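PDB 6RO8: cytochrome P450 RhF from Acinetobacter radioresistens, which probably oxidises organic substrates as a heme-thiolate monooxygenase, this chain being the heme domain of a longer protein that also carries a 2Fe-2S ferredoxin part. Local coordinates for residues F193-H197 with V217-Y223; M167-P172 with E390-F394; T67-D71 with D351-F355. All coordinates share one frame; numbering follows the deposited sequence.

Contact 1: residues F193-H197 with V217-Y223; sequences FAVAH and VGQFWEY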
ATOM      1  N   PHE A 193      -5.801  -3.885 -14.491  1.00 94.88           N
ATOM      2  CA  PHE A 193      -4.372  -4.177 -14.423  1.00 86.74           C
ATOM      3  C   PHE A 193      -3.875  -4.192 -12.978  1.00 86.34           C
ATOM      4  O   PHE A 193      -3.128  -5.097 -12.577  1.00 92.09           O
ATOM      5  CB  PHE A 193      -3.588  -3.141 -15.230  1.00 82.83           C
ATOM      6  CG  PHE A 193      -3.384  -3.511 -16.670  1.00 94.15           C
ATOM      7  CD1 PHE A 193      -3.703  -4.775 -17.131  1.00 94.38           C
ATOM      8  CD2 PHE A 193      -2.872  -2.588 -17.570  1.00101.35           C
ATOM      9  CE1 PHE A 193      -3.509  -5.114 -18.461  1.00 98.21           C
ATOM     10  CE2 PHE A 193      -2.676  -2.926 -18.901  1.00103.85           C
ATOM     11  CZ  PHE A 193      -2.997  -4.189 -19.345  1.00100.60           C
ATOM     12  N   ALA A 194      -4.285  -3.201 -12.181  1.00 77.54           N
ATOM     13  CA  ALA A 194      -3.828  -3.128 -10.798  1.00 76.18           C
ATOM     14  C   ALA A 194      -4.414  -4.254  -9.958  1.00 84.92           C
ATOM     15  O   ALA A 194      -3.727  -4.816  -9.093  1.00 81.31           O
ATOM     16  CB  ALA A 194      -4.199  -1.779 -10.194  1.00 76.03           C
ATOM     17  N   VAL A 195      -5.689  -4.586 -10.182  1.00 82.30           N
ATOM     18  CA  VAL A 195      -6.281  -5.716  -9.477  1.00 78.05           C
ATOM     19  C   VAL A 195      -5.511  -6.988  -9.789  1.00 80.19           C
ATOM     20  O   VAL A 195      -5.144  -7.752  -8.885  1.00 82.80           O
ATOM     21  CB  VAL A 195      -7.769  -5.861  -9.830  1.00 76.27           C
ATOM     22  CG1 VAL A 195      -8.342  -7.092  -9.135  1.00 69.79           C
ATOM     23  CG2 VAL A 195      -8.528  -4.606  -9.422  1.00 69.48           C
ATOM     24  N   ALA A 196      -5.232  -7.223 -11.076  1.00 77.75           N
ATOM     25  CA  ALA A 196      -4.551  -8.457 -11.454  1.00 76.48           C
ATOM     26  C   ALA A 196      -3.184  -8.532 -10.802  1.00 78.02           C
ATOM     27  O   ALA A 196      -2.781  -9.591 -10.310  1.00 73.35           O
ATOM     28  CB  ALA A 196      -4.425  -8.577 -12.972  1.00 64.99           C
ATOM     29  N   HIS A 197      -2.476  -7.403 -10.740  1.00 76.60           N
ATOM     30  CA  HIS A 197      -1.159  -7.424 -10.117  1.00 72.77           C
ATOM     31  C   HIS A 197      -1.240  -7.690  -8.611  1.00 78.37           C
ATOM     32  O   HIS A 197      -0.396  -8.412  -8.062  1.00 71.48           O
ATOM     33  CB  HIS A 197      -0.433  -6.122 -10.399  1.00 66.28           C
ATOM     34  CG  HIS A 197       0.830  -5.977  -9.623  1.00 75.62           C
ATOM     35  ND1 HIS A 197       1.044  -4.940  -8.739  1.00 77.21           N
ATOM     36  CD2 HIS A 197       1.932  -6.760  -9.568  1.00 76.20           C
ATOM     37  CE1 HIS A 197       2.236  -5.083  -8.187  1.00 77.08           C
ATOM     38  NE2 HIS A 197       2.795  -6.177  -8.674  1.00 72.44           N
ATOM     39  N   VAL A 217      -1.930 -10.071 -15.641  1.00 81.78           N
ATOM     40  CA  VAL A 217      -0.563  -9.717 -15.270  1.00 83.80           C
ATOM     41  C   VAL A 217       0.332  -9.677 -16.506  1.00 88.94           C
ATOM     42  O   VAL A 217       1.126  -8.744 -16.689  1.00 83.40           O
ATOM     43  CB  VAL A 217      -0.047 -10.708 -14.207  1.00 88.14           C
ATOM     44  CG1 VAL A 217       1.464 -10.625 -14.056  1.00 88.96           C
ATOM     45  CG2 VAL A 217      -0.738 -10.451 -12.876  1.00 82.82           C
ATOM     46  N   GLY A 218       0.211 -10.680 -17.381  1.00 87.21           N
ATOM     47  CA  GLY A 218       1.035 -10.703 -18.577  1.00 81.59           C
ATOM     48  C   GLY A 218       0.800  -9.491 -19.457  1.00 89.66           C
ATOM     49  O   GLY A 218       1.746  -8.819 -19.882  1.00 89.18           O
ATOM     50  N   GLN A 219      -0.469  -9.191 -19.740  1.00 90.62           N
ATOM     51  CA  GLN A 219      -0.785  -8.019 -20.544  1.00 90.77           C
ATOM     52  C   GLN A 219      -0.265  -6.749 -19.890  1.00 85.54           C
ATOM     53  O   GLN A 219       0.325  -5.894 -20.559  1.00 84.87           O
ATOM     54  CB  GLN A 219      -2.287  -7.935 -20.763  1.00 96.87           C
ATOM     55  CG  GLN A 219      -2.858  -9.147 -21.462  1.00105.61           C
ATOM     56  CD  GLN A 219      -4.356  -9.057 -21.587  1.00112.76           C
ATOM     57  OE1 GLN A 219      -4.949  -8.027 -21.264  1.00116.68           O
ATOM     58  NE2 GLN A 219      -4.983 -10.136 -22.036  1.00115.64           N
ATOM     59  N   PHE A 220      -0.475  -6.614 -18.581  1.00 89.37           N
ATOM     60  CA  PHE A 220       0.104  -5.515 -17.813  1.00 91.08           C
ATOM     61  C   PHE A 220       1.592  -5.346 -18.118  1.00 88.22           C
ATOM     62  O   PHE A 220       2.061  -4.239 -18.389  1.00 97.94           O
ATOM     63  CB  PHE A 220      -0.125  -5.776 -16.318  1.00 87.72           C
ATOM     64  CG  PHE A 220       0.021  -4.561 -15.446  1.00 89.02           C
ATOM     65  CD1 PHE A 220       0.244  -3.306 -15.997  1.00 89.24           C
ATOM     66  CD2 PHE A 220      -0.055  -4.686 -14.061  1.00 85.71           C
ATOM     67  CE1 PHE A 220       0.380  -2.202 -15.182  1.00 85.51           C
ATOM     68  CE2 PHE A 220       0.071  -3.596 -13.254  1.00 82.65           C
ATOM     69  CZ  PHE A 220       0.292  -2.349 -13.814  1.00 89.06           C
ATOM     70  N   TRP A 221       2.350  -6.438 -18.070  1.00 80.22           N
ATOM     71  CA  TRP A 221       3.763  -6.382 -18.426  1.00 85.50           C
ATOM     72  C   TRP A 221       3.947  -5.876 -19.851  1.00 90.20           C
ATOM     73  O   TRP A 221       4.762  -4.982 -20.107  1.00 83.91           O
ATOM     74  CB  TRP A 221       4.400  -7.766 -18.268  1.00 84.68           C
ATOM     75  CG  TRP A 221       5.870  -7.776 -18.541  1.00 86.22           C
ATOM     76  CD1 TRP A 221       6.495  -8.202 -19.678  1.00 87.48           C
ATOM     77  CD2 TRP A 221       6.906  -7.334 -17.658  1.00 88.08           C
ATOM     78  NE1 TRP A 221       7.856  -8.051 -19.556  1.00 88.75           N
ATOM     79  CE2 TRP A 221       8.135  -7.520 -18.326  1.00 85.59           C
ATOM     80  CE3 TRP A 221       6.913  -6.800 -16.370  1.00 92.17           C
ATOM     81  CZ2 TRP A 221       9.356  -7.188 -17.750  1.00 80.19           C
ATOM     82  CZ3 TRP A 221       8.127  -6.467 -15.798  1.00 94.68           C
ATOM     83  CH2 TRP A 221       9.332  -6.663 -16.489  1.00 88.90           C
ATOM     84  N   GLU A 222       3.200  -6.447 -20.795  1.00 87.42           N
ATOM     85  CA  GLU A 222       3.311  -6.022 -22.181  1.00 89.54           C
ATOM     86  C   GLU A 222       2.946  -4.558 -22.341  1.00 94.04           C
ATOM     87  O   GLU A 222       3.637  -3.817 -23.051  1.00 97.60           O
ATOM     88  CB  GLU A 222       2.420  -6.884 -23.058  1.00 89.43           C
ATOM     89  CG  GLU A 222       2.662  -6.702 -24.521  1.00 88.68           C
ATOM     90  CD  GLU A 222       1.968  -7.771 -25.319  1.00107.59           C
ATOM     91  OE1 GLU A 222       0.764  -7.988 -25.068  1.00113.79           O
ATOM     92  OE2 GLU A 222       2.618  -8.400 -26.186  1.00111.39           O
ATOM     93  N   TYR A 223       1.867  -4.123 -21.687  1.00 98.58           N
ATOM     94  CA  TYR A 223       1.462  -2.721 -21.756  1.00102.85           C
ATOM     95  C   TYR A 223       2.592  -1.791 -21.308  1.00101.89           C
ATOM     96  O   TYR A 223       2.962  -0.853 -22.027  1.00101.08           O
ATOM     97  CB  TYR A 223       0.205  -2.492 -20.906  1.00 98.16           C
ATOM     98  CG  TYR A 223      -0.242  -1.041 -20.877  1.00102.58           C
ATOM     99  CD1 TYR A 223      -0.963  -0.489 -21.937  1.00107.02           C
ATOM    100  CD2 TYR A 223       0.060  -0.223 -19.792  1.00103.63           C
ATOM    101  CE1 TYR A 223      -1.371   0.833 -21.917  1.00109.82           C
ATOM    102  CE2 TYR A 223      -0.343   1.113 -19.762  1.00106.61           C
ATOM    103  CZ  TYR A 223      -1.057   1.630 -20.830  1.00106.64           C
ATOM    104  OH  TYR A 223      -1.466   2.941 -20.821  1.00 97.02           O
TER
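Phe193 and Phe220 lie at the heart of the pairing between helix 187-202 and helix 207-233, the F and G helices of the cytochrome P450 fold. Here the two helices run 122° apart in direction, with local axes 9.1 Å from each other. Followed outward from the backbone, Phe193 is in contact all the way. Its CB stands over the centre of the Phe220 ring, 3.8 Å from the ring centroid, as a CH-pi contact. CG continues over the Phe220 ring, and CD2 comes 3.6 Å from Phe220 CD1, while CD1 lies against Phe220 CB. Farther out, CE1 and CZ run over the backbone of the facing helix, near Phe220 N, and CE1 also meets Gln219 CB. On the other flank, Phe193 CE2 comes 3.5 Å from Tyr223 CB.

The two phenyl planes are only 14° apart but slid along each other, so the rings barely overlap. What covers each ring is mostly the inner part of the other residue: Phe220 CA lies 3.7 Å from the Phe193 centroid, close to the ring normal. Phe220 extends toward the opposite helix because its CG is anti to the backbone N (chi1 -162°). Its rim then meets His197 CB at the edge, in plane, 3.8 Å from Phe220 CE2.

Tyr223 completes the aromatic cluster with a ring set obliquely to Phe193. No hydrogen bond links the segments; contact is apolar. Met265 and Val269 of helix 257-270, part of the long central P450 helix, also touch Phe220, and a bound histidine lies about 6 Å from the His197 side chain. Val217 CG2, which projects beside its own backbone N, rests 3.4 Å from the O of Ala196, about one turn along from Phe193.

Contact 2: residues M167-P172 with E390-F394; sequences MLWEIP and EMCIF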
ATOM      1  N   MET A 167     -14.663   9.381  -6.806  1.00 91.08           N
ATOM      2  CA  MET A 167     -13.394  10.099  -6.824  1.00 87.55           C
ATOM      3  C   MET A 167     -12.233   9.300  -6.234  1.00 87.44           C
ATOM      4  O   MET A 167     -11.081   9.493  -6.648  1.00 82.42           O
ATOM      5  CB  MET A 167     -13.522  11.444  -6.075  1.00 75.93           C
ATOM      6  CG  MET A 167     -13.985  11.320  -4.617  1.00 83.43           C
ATOM      7  SD  MET A 167     -14.281  12.881  -3.755  1.00 90.93           S
ATOM      8  CE  MET A 167     -13.116  13.954  -4.508  1.00 95.25           C
ATOM      9  N   LEU A 168     -12.514   8.370  -5.309  1.00 85.70           N
ATOM     10  CA  LEU A 168     -11.446   7.914  -4.421  1.00 80.83           C
ATOM     11  C   LEU A 168     -10.422   7.025  -5.134  1.00 79.46           C
ATOM     12  O   LEU A 168      -9.249   7.043  -4.759  1.00 77.33           O
ATOM     13  CB  LEU A 168     -12.032   7.222  -3.183  1.00 75.69           C
ATOM     14  CG  LEU A 168     -12.556   8.167  -2.073  1.00 76.09           C
ATOM     15  CD1 LEU A 168     -12.848   7.417  -0.781  1.00 67.67           C
ATOM     16  CD2 LEU A 168     -11.655   9.403  -1.783  1.00 71.55           C
ATOM     17  N   TRP A 169     -10.805   6.257  -6.159  1.00 74.91           N
ATOM     18  CA  TRP A 169      -9.771   5.572  -6.931  1.00 75.47           C
ATOM     19  C   TRP A 169      -9.335   6.350  -8.168  1.00 79.23           C
ATOM     20  O   TRP A 169      -8.164   6.284  -8.564  1.00 71.82           O
ATOM     21  CB  TRP A 169     -10.229   4.162  -7.334  1.00 77.80           C
ATOM     22  CG  TRP A 169     -11.153   4.079  -8.493  1.00 93.99           C
ATOM     23  CD1 TRP A 169     -12.516   4.014  -8.450  1.00102.74           C
ATOM     24  CD2 TRP A 169     -10.792   4.010  -9.882  1.00106.62           C
ATOM     25  NE1 TRP A 169     -13.031   3.926  -9.727  1.00109.74           N
ATOM     26  CE2 TRP A 169     -11.993   3.926 -10.623  1.00112.30           C
ATOM     27  CE3 TRP A 169      -9.571   4.024 -10.571  1.00100.40           C
ATOM     28  CZ2 TRP A 169     -12.007   3.857 -12.015  1.00110.99           C
ATOM     29  CZ3 TRP A 169      -9.587   3.955 -11.945  1.00 97.68           C
ATOM     30  CH2 TRP A 169     -10.796   3.874 -12.656  1.00109.03           C
ATOM     31  N   GLU A 170     -10.233   7.128  -8.760  1.00 76.27           N
ATOM     32  CA  GLU A 170      -9.921   7.747 -10.039  1.00 81.36           C
ATOM     33  C   GLU A 170      -8.909   8.881  -9.886  1.00 83.42           C
ATOM     34  O   GLU A 170      -7.999   9.023 -10.709  1.00 80.63           O
ATOM     35  CB  GLU A 170     -11.211   8.246 -10.658  1.00 94.02           C
ATOM     36  CG  GLU A 170     -11.290   8.212 -12.139  1.00108.79           C
ATOM     37  CD  GLU A 170     -12.526   8.937 -12.568  1.00129.35           C
ATOM     38  OE1 GLU A 170     -13.538   8.807 -11.838  1.00135.66           O
ATOM     39  OE2 GLU A 170     -12.478   9.674 -13.575  1.00137.46           O
ATOM     40  N   ILE A 171      -9.043   9.697  -8.846  1.00 79.92           N
ATOM     41  CA  ILE A 171      -8.155  10.846  -8.684  1.00 74.99           C
ATOM     42  C   ILE A 171      -6.733  10.394  -8.344  1.00 76.87           C
ATOM     43  O   ILE A 171      -5.790  10.840  -9.014  1.00 77.27           O
ATOM     44  CB  ILE A 171      -8.714  11.835  -7.649  1.00 73.12           C
ATOM     45  CG1 ILE A 171      -9.803  12.690  -8.301  1.00 76.33           C
ATOM     46  CG2 ILE A 171      -7.611  12.722  -7.090  1.00 69.91           C
ATOM     47  CD1 ILE A 171     -10.519  13.623  -7.341  1.00 84.06           C
ATOM     48  N   PRO A 172      -6.508   9.525  -7.343  1.00 69.84           N
ATOM     49  CA  PRO A 172      -5.130   9.068  -7.099  1.00 69.66           C
ATOM     50  C   PRO A 172      -4.499   8.462  -8.330  1.00 72.90           C
ATOM     51  O   PRO A 172      -3.310   8.696  -8.583  1.00 75.00           O
ATOM     52  CB  PRO A 172      -5.292   8.032  -5.977  1.00 66.84           C
ATOM     53  CG  PRO A 172      -6.544   8.407  -5.325  1.00 67.01           C
ATOM     54  CD  PRO A 172      -7.444   8.866  -6.422  1.00 69.15           C
ATOM     55  N   GLU A 390      -2.729  13.832  -0.718  1.00 60.43           N
ATOM     56  CA  GLU A 390      -4.010  13.528  -1.355  1.00 67.62           C
ATOM     57  C   GLU A 390      -5.085  13.261  -0.312  1.00 74.22           C
ATOM     58  O   GLU A 390      -6.235  13.673  -0.489  1.00 86.76           O
ATOM     59  CB  GLU A 390      -3.869  12.353  -2.313  1.00 72.96           C
ATOM     60  CG  GLU A 390      -2.921  12.623  -3.456  1.00 76.19           C
ATOM     61  CD  GLU A 390      -2.860  11.480  -4.439  1.00 81.85           C
ATOM     62  OE1 GLU A 390      -3.917  11.086  -4.971  1.00 81.92           O
ATOM     63  OE2 GLU A 390      -1.747  10.971  -4.671  1.00 88.96           O
ATOM     64  N   MET A 391      -4.714  12.639   0.812  1.00 67.52           N
ATOM     65  CA  MET A 391      -5.694  12.367   1.858  1.00 68.20           C
ATOM     66  C   MET A 391      -6.207  13.660   2.504  1.00 68.44           C
ATOM     67  O   MET A 391      -7.416  13.820   2.714  1.00 67.90           O
ATOM     68  CB  MET A 391      -5.071  11.425   2.884  1.00 66.20           C
ATOM     69  CG  MET A 391      -4.846   9.996   2.331  1.00 56.57           C
ATOM     70  SD  MET A 391      -3.883   9.066   3.532  1.00 61.57           S
ATOM     71  CE  MET A 391      -5.098   8.704   4.810  1.00 59.30           C
ATOM     72  N   CYS A 392      -5.321  14.614   2.800  1.00 61.97           N
ATOM     73  CA  CYS A 392      -5.790  15.893   3.358  1.00 71.32           C
ATOM     74  C   CYS A 392      -6.758  16.615   2.429  1.00 74.18           C
ATOM     75  O   CYS A 392      -7.841  17.023   2.865  1.00 79.31           O
ATOM     76  CB  CYS A 392      -4.595  16.777   3.713  1.00 64.92           C
ATOM     77  SG  CYS A 392      -3.456  15.954   4.852  1.00 71.92           S
ATOM     78  N   ILE A 393      -6.403  16.765   1.150  1.00 73.43           N
ATOM     79  CA  ILE A 393      -7.274  17.496   0.233  1.00 74.78           C
ATOM     80  C   ILE A 393      -8.643  16.826   0.142  1.00 76.20           C
ATOM     81  O   ILE A 393      -9.681  17.501   0.199  1.00 80.14           O
ATOM     82  CB  ILE A 393      -6.619  17.635  -1.153  1.00 72.92           C
ATOM     83  CG1 ILE A 393      -5.463  18.642  -1.100  1.00 71.16           C
ATOM     84  CG2 ILE A 393      -7.635  18.103  -2.191  1.00 68.33           C
ATOM     85  CD1 ILE A 393      -4.302  18.286  -2.031  1.00 77.18           C
ATOM     86  N   PHE A 394      -8.675  15.495   0.035  1.00 75.97           N
ATOM     87  CA  PHE A 394      -9.964  14.802   0.046  1.00 73.74           C
ATOM     88  C   PHE A 394     -10.786  15.227   1.248  1.00 75.46           C
ATOM     89  O   PHE A 394     -11.914  15.713   1.109  1.00 83.96           O
ATOM     90  CB  PHE A 394      -9.787  13.283   0.067  1.00 71.36           C
ATOM     91  CG  PHE A 394      -9.433  12.694  -1.253  1.00 85.31           C
ATOM     92  CD1 PHE A 394     -10.109  13.071  -2.402  1.00 89.36           C
ATOM     93  CD2 PHE A 394      -8.412  11.751  -1.346  1.00 85.68           C
ATOM     94  CE1 PHE A 394      -9.769  12.511  -3.622  1.00 92.72           C
ATOM     95  CE2 PHE A 394      -8.070  11.201  -2.550  1.00 81.45           C
ATOM     96  CZ  PHE A 394      -8.747  11.572  -3.689  1.00 93.44           C
TER
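This is a knob-into-hole contact in the buried interior of the P450 fold: Phe394, on the L helix (384-401) that follows the heme-binding cysteine Cys381, sits among Met167, Leu168, Ile171 and Pro172 of residues 167-172, where helices 163-168 and 170-179 (the E-helix region) meet. The ring is met on a face and along its rim.

Leu168 supplies the face contact through one branch. Its CD2 stands over the centre of the ring, 3.8 Å from the centroid and 2° off the normal, nearly equidistant from several ring carbons. Met167 takes part of the edge, with CE 3.8 Å from Phe394 CE1 and near the ring plane. Its CG is in the crowded position between backbone N and carbonyl carbon (chi1 57°), and the chain bends at chi3 to deliver the methyl. SD stays farther off, 5.4 Å from the centroid and oblique, a Met-aromatic contact. At the outer tip, Ile171 CG2 is 3.8 Å from Phe394 CZ, and Pro172 CD approaches the same carbon at the ring edge, near its plane, at 4.1 Å.

Behind the socket, Val148 of helix 134-155 touches both Met167 and Ile171. Ser279 of helix 273-288, the later part of the long central helix, touches Phe394. One turn before the knob, Glu390 has a different role: its side chain lies about 5 Å from the heme and touches Thr275. Extended beyond CG, it reaches the proline without a hydrogen bond across the pair, and among side-chain atoms its OE1 is nearest Pro172 CB, at 3.5 Å.

Contact 3: residues T67-D71 with D351-F355; sequences TRYED and DELHF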
ATOM      1  N   THR A  67       4.245  -9.441  15.211  1.00 71.07           N
ATOM      2  CA  THR A  67       3.049  -8.714  15.622  1.00 67.44           C
ATOM      3  C   THR A  67       3.317  -7.446  16.415  1.00 69.04           C
ATOM      4  O   THR A  67       2.428  -6.594  16.478  1.00 67.00           O
ATOM      5  CB  THR A  67       2.133  -9.616  16.460  1.00 68.22           C
ATOM      6  OG1 THR A  67       2.761  -9.903  17.714  1.00 69.24           O
ATOM      7  CG2 THR A  67       1.803 -10.926  15.709  1.00 68.70           C
ATOM      8  N   ARG A  68       4.506  -7.281  16.995  1.00 77.36           N
ATOM      9  CA  ARG A  68       4.788  -6.187  17.917  1.00 75.13           C
ATOM     10  C   ARG A  68       5.531  -5.034  17.256  1.00 71.78           C
ATOM     11  O   ARG A  68       6.283  -5.222  16.298  1.00 74.39           O
ATOM     12  CB  ARG A  68       5.609  -6.687  19.099  1.00 83.27           C
ATOM     13  CG  ARG A  68       4.768  -7.420  20.111  1.00 88.16           C
ATOM     14  CD  ARG A  68       5.541  -7.660  21.362  1.00 81.90           C
ATOM     15  NE  ARG A  68       4.654  -8.187  22.380  1.00 89.26           N
ATOM     16  CZ  ARG A  68       5.064  -8.632  23.556  1.00 83.73           C
ATOM     17  NH1 ARG A  68       6.356  -8.614  23.845  1.00 78.09           N
ATOM     18  NH2 ARG A  68       4.188  -9.108  24.429  1.00 78.90           N
ATOM     19  N   TYR A  69       5.358  -3.838  17.836  1.00 70.61           N
ATOM     20  CA  TYR A  69       5.917  -2.624  17.247  1.00 69.95           C
ATOM     21  C   TYR A  69       7.445  -2.663  17.216  1.00 71.86           C
ATOM     22  O   TYR A  69       8.062  -2.395  16.179  1.00 75.93           O
ATOM     23  CB  TYR A  69       5.415  -1.388  18.001  1.00 64.04           C
ATOM     24  CG  TYR A  69       5.977  -0.086  17.451  1.00 66.84           C
ATOM     25  CD1 TYR A  69       5.328   0.602  16.433  1.00 68.10           C
ATOM     26  CD2 TYR A  69       7.175   0.433  17.927  1.00 67.32           C
ATOM     27  CE1 TYR A  69       5.844   1.761  15.924  1.00 69.74           C
ATOM     28  CE2 TYR A  69       7.702   1.595  17.414  1.00 71.86           C
ATOM     29  CZ  TYR A  69       7.027   2.260  16.423  1.00 70.85           C
ATOM     30  OH  TYR A  69       7.554   3.428  15.912  1.00 79.44           O
ATOM     31  N   GLU A  70       8.079  -2.999  18.342  1.00 67.66           N
ATOM     32  CA  GLU A  70       9.539  -2.976  18.372  1.00 70.55           C
ATOM     33  C   GLU A  70      10.146  -4.031  17.446  1.00 72.41           C
ATOM     34  O   GLU A  70      11.135  -3.754  16.759  1.00 72.44           O
ATOM     35  CB  GLU A  70      10.044  -3.155  19.801  1.00 77.43           C
ATOM     36  CG  GLU A  70       9.915  -1.923  20.690  1.00 93.37           C
ATOM     37  CD  GLU A  70      10.577  -0.666  20.114  1.00107.93           C
ATOM     38  OE1 GLU A  70      11.524  -0.782  19.302  1.00111.70           O
ATOM     39  OE2 GLU A  70      10.148   0.452  20.483  1.00110.21           O
ATOM     40  N   ASP A  71       9.572  -5.239  17.399  1.00 70.88           N
ATOM     41  CA  ASP A  71      10.097  -6.271  16.505  1.00 77.76           C
ATOM     42  C   ASP A  71       9.996  -5.835  15.048  1.00 83.62           C
ATOM     43  O   ASP A  71      10.974  -5.933  14.292  1.00 76.80           O
ATOM     44  CB  ASP A  71       9.353  -7.598  16.684  1.00 84.45           C
ATOM     45  CG  ASP A  71       9.427  -8.151  18.093  1.00 93.48           C
ATOM     46  OD1 ASP A  71      10.467  -7.965  18.763  1.00 94.00           O
ATOM     47  OD2 ASP A  71       8.432  -8.791  18.517  1.00 91.40           O
ATOM     48  N   ASP A 351      -0.021  -1.822  18.795  1.00 68.57           N
ATOM     49  CA  ASP A 351       0.755  -2.374  19.897  1.00 72.37           C
ATOM     50  C   ASP A 351       0.576  -1.493  21.131  1.00 79.48           C
ATOM     51  O   ASP A 351       1.069  -0.354  21.181  1.00 69.73           O
ATOM     52  CB  ASP A 351       2.226  -2.488  19.503  1.00 74.63           C
ATOM     53  CG  ASP A 351       3.039  -3.339  20.479  1.00 79.05           C
ATOM     54  OD1 ASP A 351       2.533  -3.647  21.584  1.00 77.62           O
ATOM     55  OD2 ASP A 351       4.195  -3.682  20.149  1.00 74.20           O
ATOM     56  N   GLU A 352      -0.137  -2.024  22.126  1.00 70.55           N
ATOM     57  CA  GLU A 352      -0.361  -1.287  23.357  1.00 70.84           C
ATOM     58  C   GLU A 352       0.946  -0.882  24.018  1.00 78.36           C
ATOM     59  O   GLU A 352       0.979   0.117  24.743  1.00 69.86           O
ATOM     60  CB  GLU A 352      -1.207  -2.124  24.307  1.00 78.26           C
ATOM     61  CG  GLU A 352      -1.921  -1.316  25.363  1.00 89.46           C
ATOM     62  CD  GLU A 352      -2.688  -0.147  24.791  1.00 96.46           C
ATOM     63  OE1 GLU A 352      -3.435  -0.342  23.806  1.00 99.18           O
ATOM     64  OE2 GLU A 352      -2.547   0.967  25.332  1.00 99.97           O
ATOM     65  N   LEU A 353       2.032  -1.611  23.750  1.00 77.15           N
ATOM     66  CA  LEU A 353       3.331  -1.265  24.308  1.00 78.74           C
ATOM     67  C   LEU A 353       3.875   0.042  23.750  1.00 80.96           C
ATOM     68  O   LEU A 353       4.815   0.595  24.326  1.00 89.71           O
ATOM     69  CB  LEU A 353       4.333  -2.392  24.043  1.00 76.42           C
ATOM     70  CG  LEU A 353       3.931  -3.733  24.652  1.00 79.48           C
ATOM     71  CD1 LEU A 353       4.752  -4.889  24.092  1.00 81.96           C
ATOM     72  CD2 LEU A 353       4.069  -3.657  26.150  1.00 78.90           C
ATOM     73  N   HIS A 354       3.320   0.552  22.650  1.00 77.85           N
ATOM     74  CA  HIS A 354       3.890   1.762  22.066  1.00 79.66           C
ATOM     75  C   HIS A 354       2.883   2.893  21.876  1.00 74.64           C
ATOM     76  O   HIS A 354       3.262   4.068  21.841  1.00 73.61           O
ATOM     77  CB  HIS A 354       4.542   1.441  20.726  1.00 68.27           C
ATOM     78  CG  HIS A 354       5.343   2.571  20.177  1.00 73.29           C
ATOM     79  ND1 HIS A 354       6.666   2.772  20.502  1.00 80.66           N
ATOM     80  CD2 HIS A 354       5.004   3.572  19.332  1.00 76.25           C
ATOM     81  CE1 HIS A 354       7.111   3.843  19.870  1.00 82.39           C
ATOM     82  NE2 HIS A 354       6.122   4.347  19.154  1.00 78.73           N
ATOM     83  N   PHE A 355       1.611   2.545  21.726  1.00 69.17           N
ATOM     84  CA  PHE A 355       0.531   3.503  21.535  1.00 65.88           C
ATOM     85  C   PHE A 355      -0.477   3.271  22.648  1.00 73.84           C
ATOM     86  O   PHE A 355      -1.081   2.190  22.729  1.00 75.01           O
ATOM     87  CB  PHE A 355      -0.120   3.335  20.164  1.00 63.20           C
ATOM     88  CG  PHE A 355       0.819   3.549  19.033  1.00 67.58           C
ATOM     89  CD1 PHE A 355       1.138   4.832  18.623  1.00 69.37           C
ATOM     90  CD2 PHE A 355       1.395   2.469  18.374  1.00 68.54           C
ATOM     91  CE1 PHE A 355       2.013   5.054  17.574  1.00 70.67           C
ATOM     92  CE2 PHE A 355       2.274   2.675  17.305  1.00 79.23           C
ATOM     93  CZ  PHE A 355       2.588   3.978  16.907  1.00 72.20           C
TER
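Asp351 OD2 accepts the backbone N-H of Tyr69, 2.6 Å from Tyr69 N and nearly straight at 172°, through its anti lone pair, the one turned away from OD1. Tyr69 is the first residue of helix 69-77, the B helix of the P450 fold, with Arg68 at the N-cap position. The carboxylate thus faces the amino end of a helix, where its negative charge is probably stabilised. Asp351 OD1 accepts the N-H of Leu353 from above the carboxylate plane, 3.0 Å from Leu353 N, closing an Asx turn. Bonds to both carboxylate oxygens should restrain the rotation of the carboxylate. The backbone oxygen of Asp351 receives two further amides, those of His354 and Phe355.

Beyond the polar grip, the Tyr69 and His354 rings form a face-to-face stack, centroids 3.7 Å apart and planes near parallel. Tyr69 CE2 lies over the centre of the imidazole. Tyr69 CG is anti to the backbone N (chi1 179°), which sends the phenol out toward the loop. Phe355 makes an offset edge-to-face contact, its edge toward the Tyr69 face, planes at 87°, with Phe355 CE2 3.8 Å from Tyr69 CD1. Glu370 ties Tyr69 and His354 together from outside the contact: its backbone O accepts from Tyr69 OH, and its OE1 bonds His354 NE2.

Leu353 CD1 lies toward the rim of one face of the Arg68 guanidinium, 3.7 Å from Arg68 NE; Arg68 NH2 is bonded to Arg50 O. Phe355 makes a cation-pi contact with Arg312, by sequence the arginine of the ExxR motif in helix 303-314. The contact therefore joins the start of helix 69-77, just past strand 63-66, to the loop following helix 345-349, with helix 47-52 beside Thr67.

Overall arrangement
The three contacts share no helix or strand. Contact 2 is the buried one, an apolar socket whose neighbour Glu390 comes near the heme, whereas contacts 1 and 3 are only partly buried and lie on opposite sides of the chain's centre, their centres about 36 Å apart. Contacts 1 and 2 resemble each other in chemistry: both are helix pairings without a hydrogen bond across, built round a phenylalanine, and their helices 170-179 and 187-202 follow each other in the chain. Contact 1 is nested in the loop closed by contact 2; contacts 2 and 3 cross along the chain. Contact 3 differs, joining a helix start to a loop through a carboxylate-amide bond and an aromatic stack.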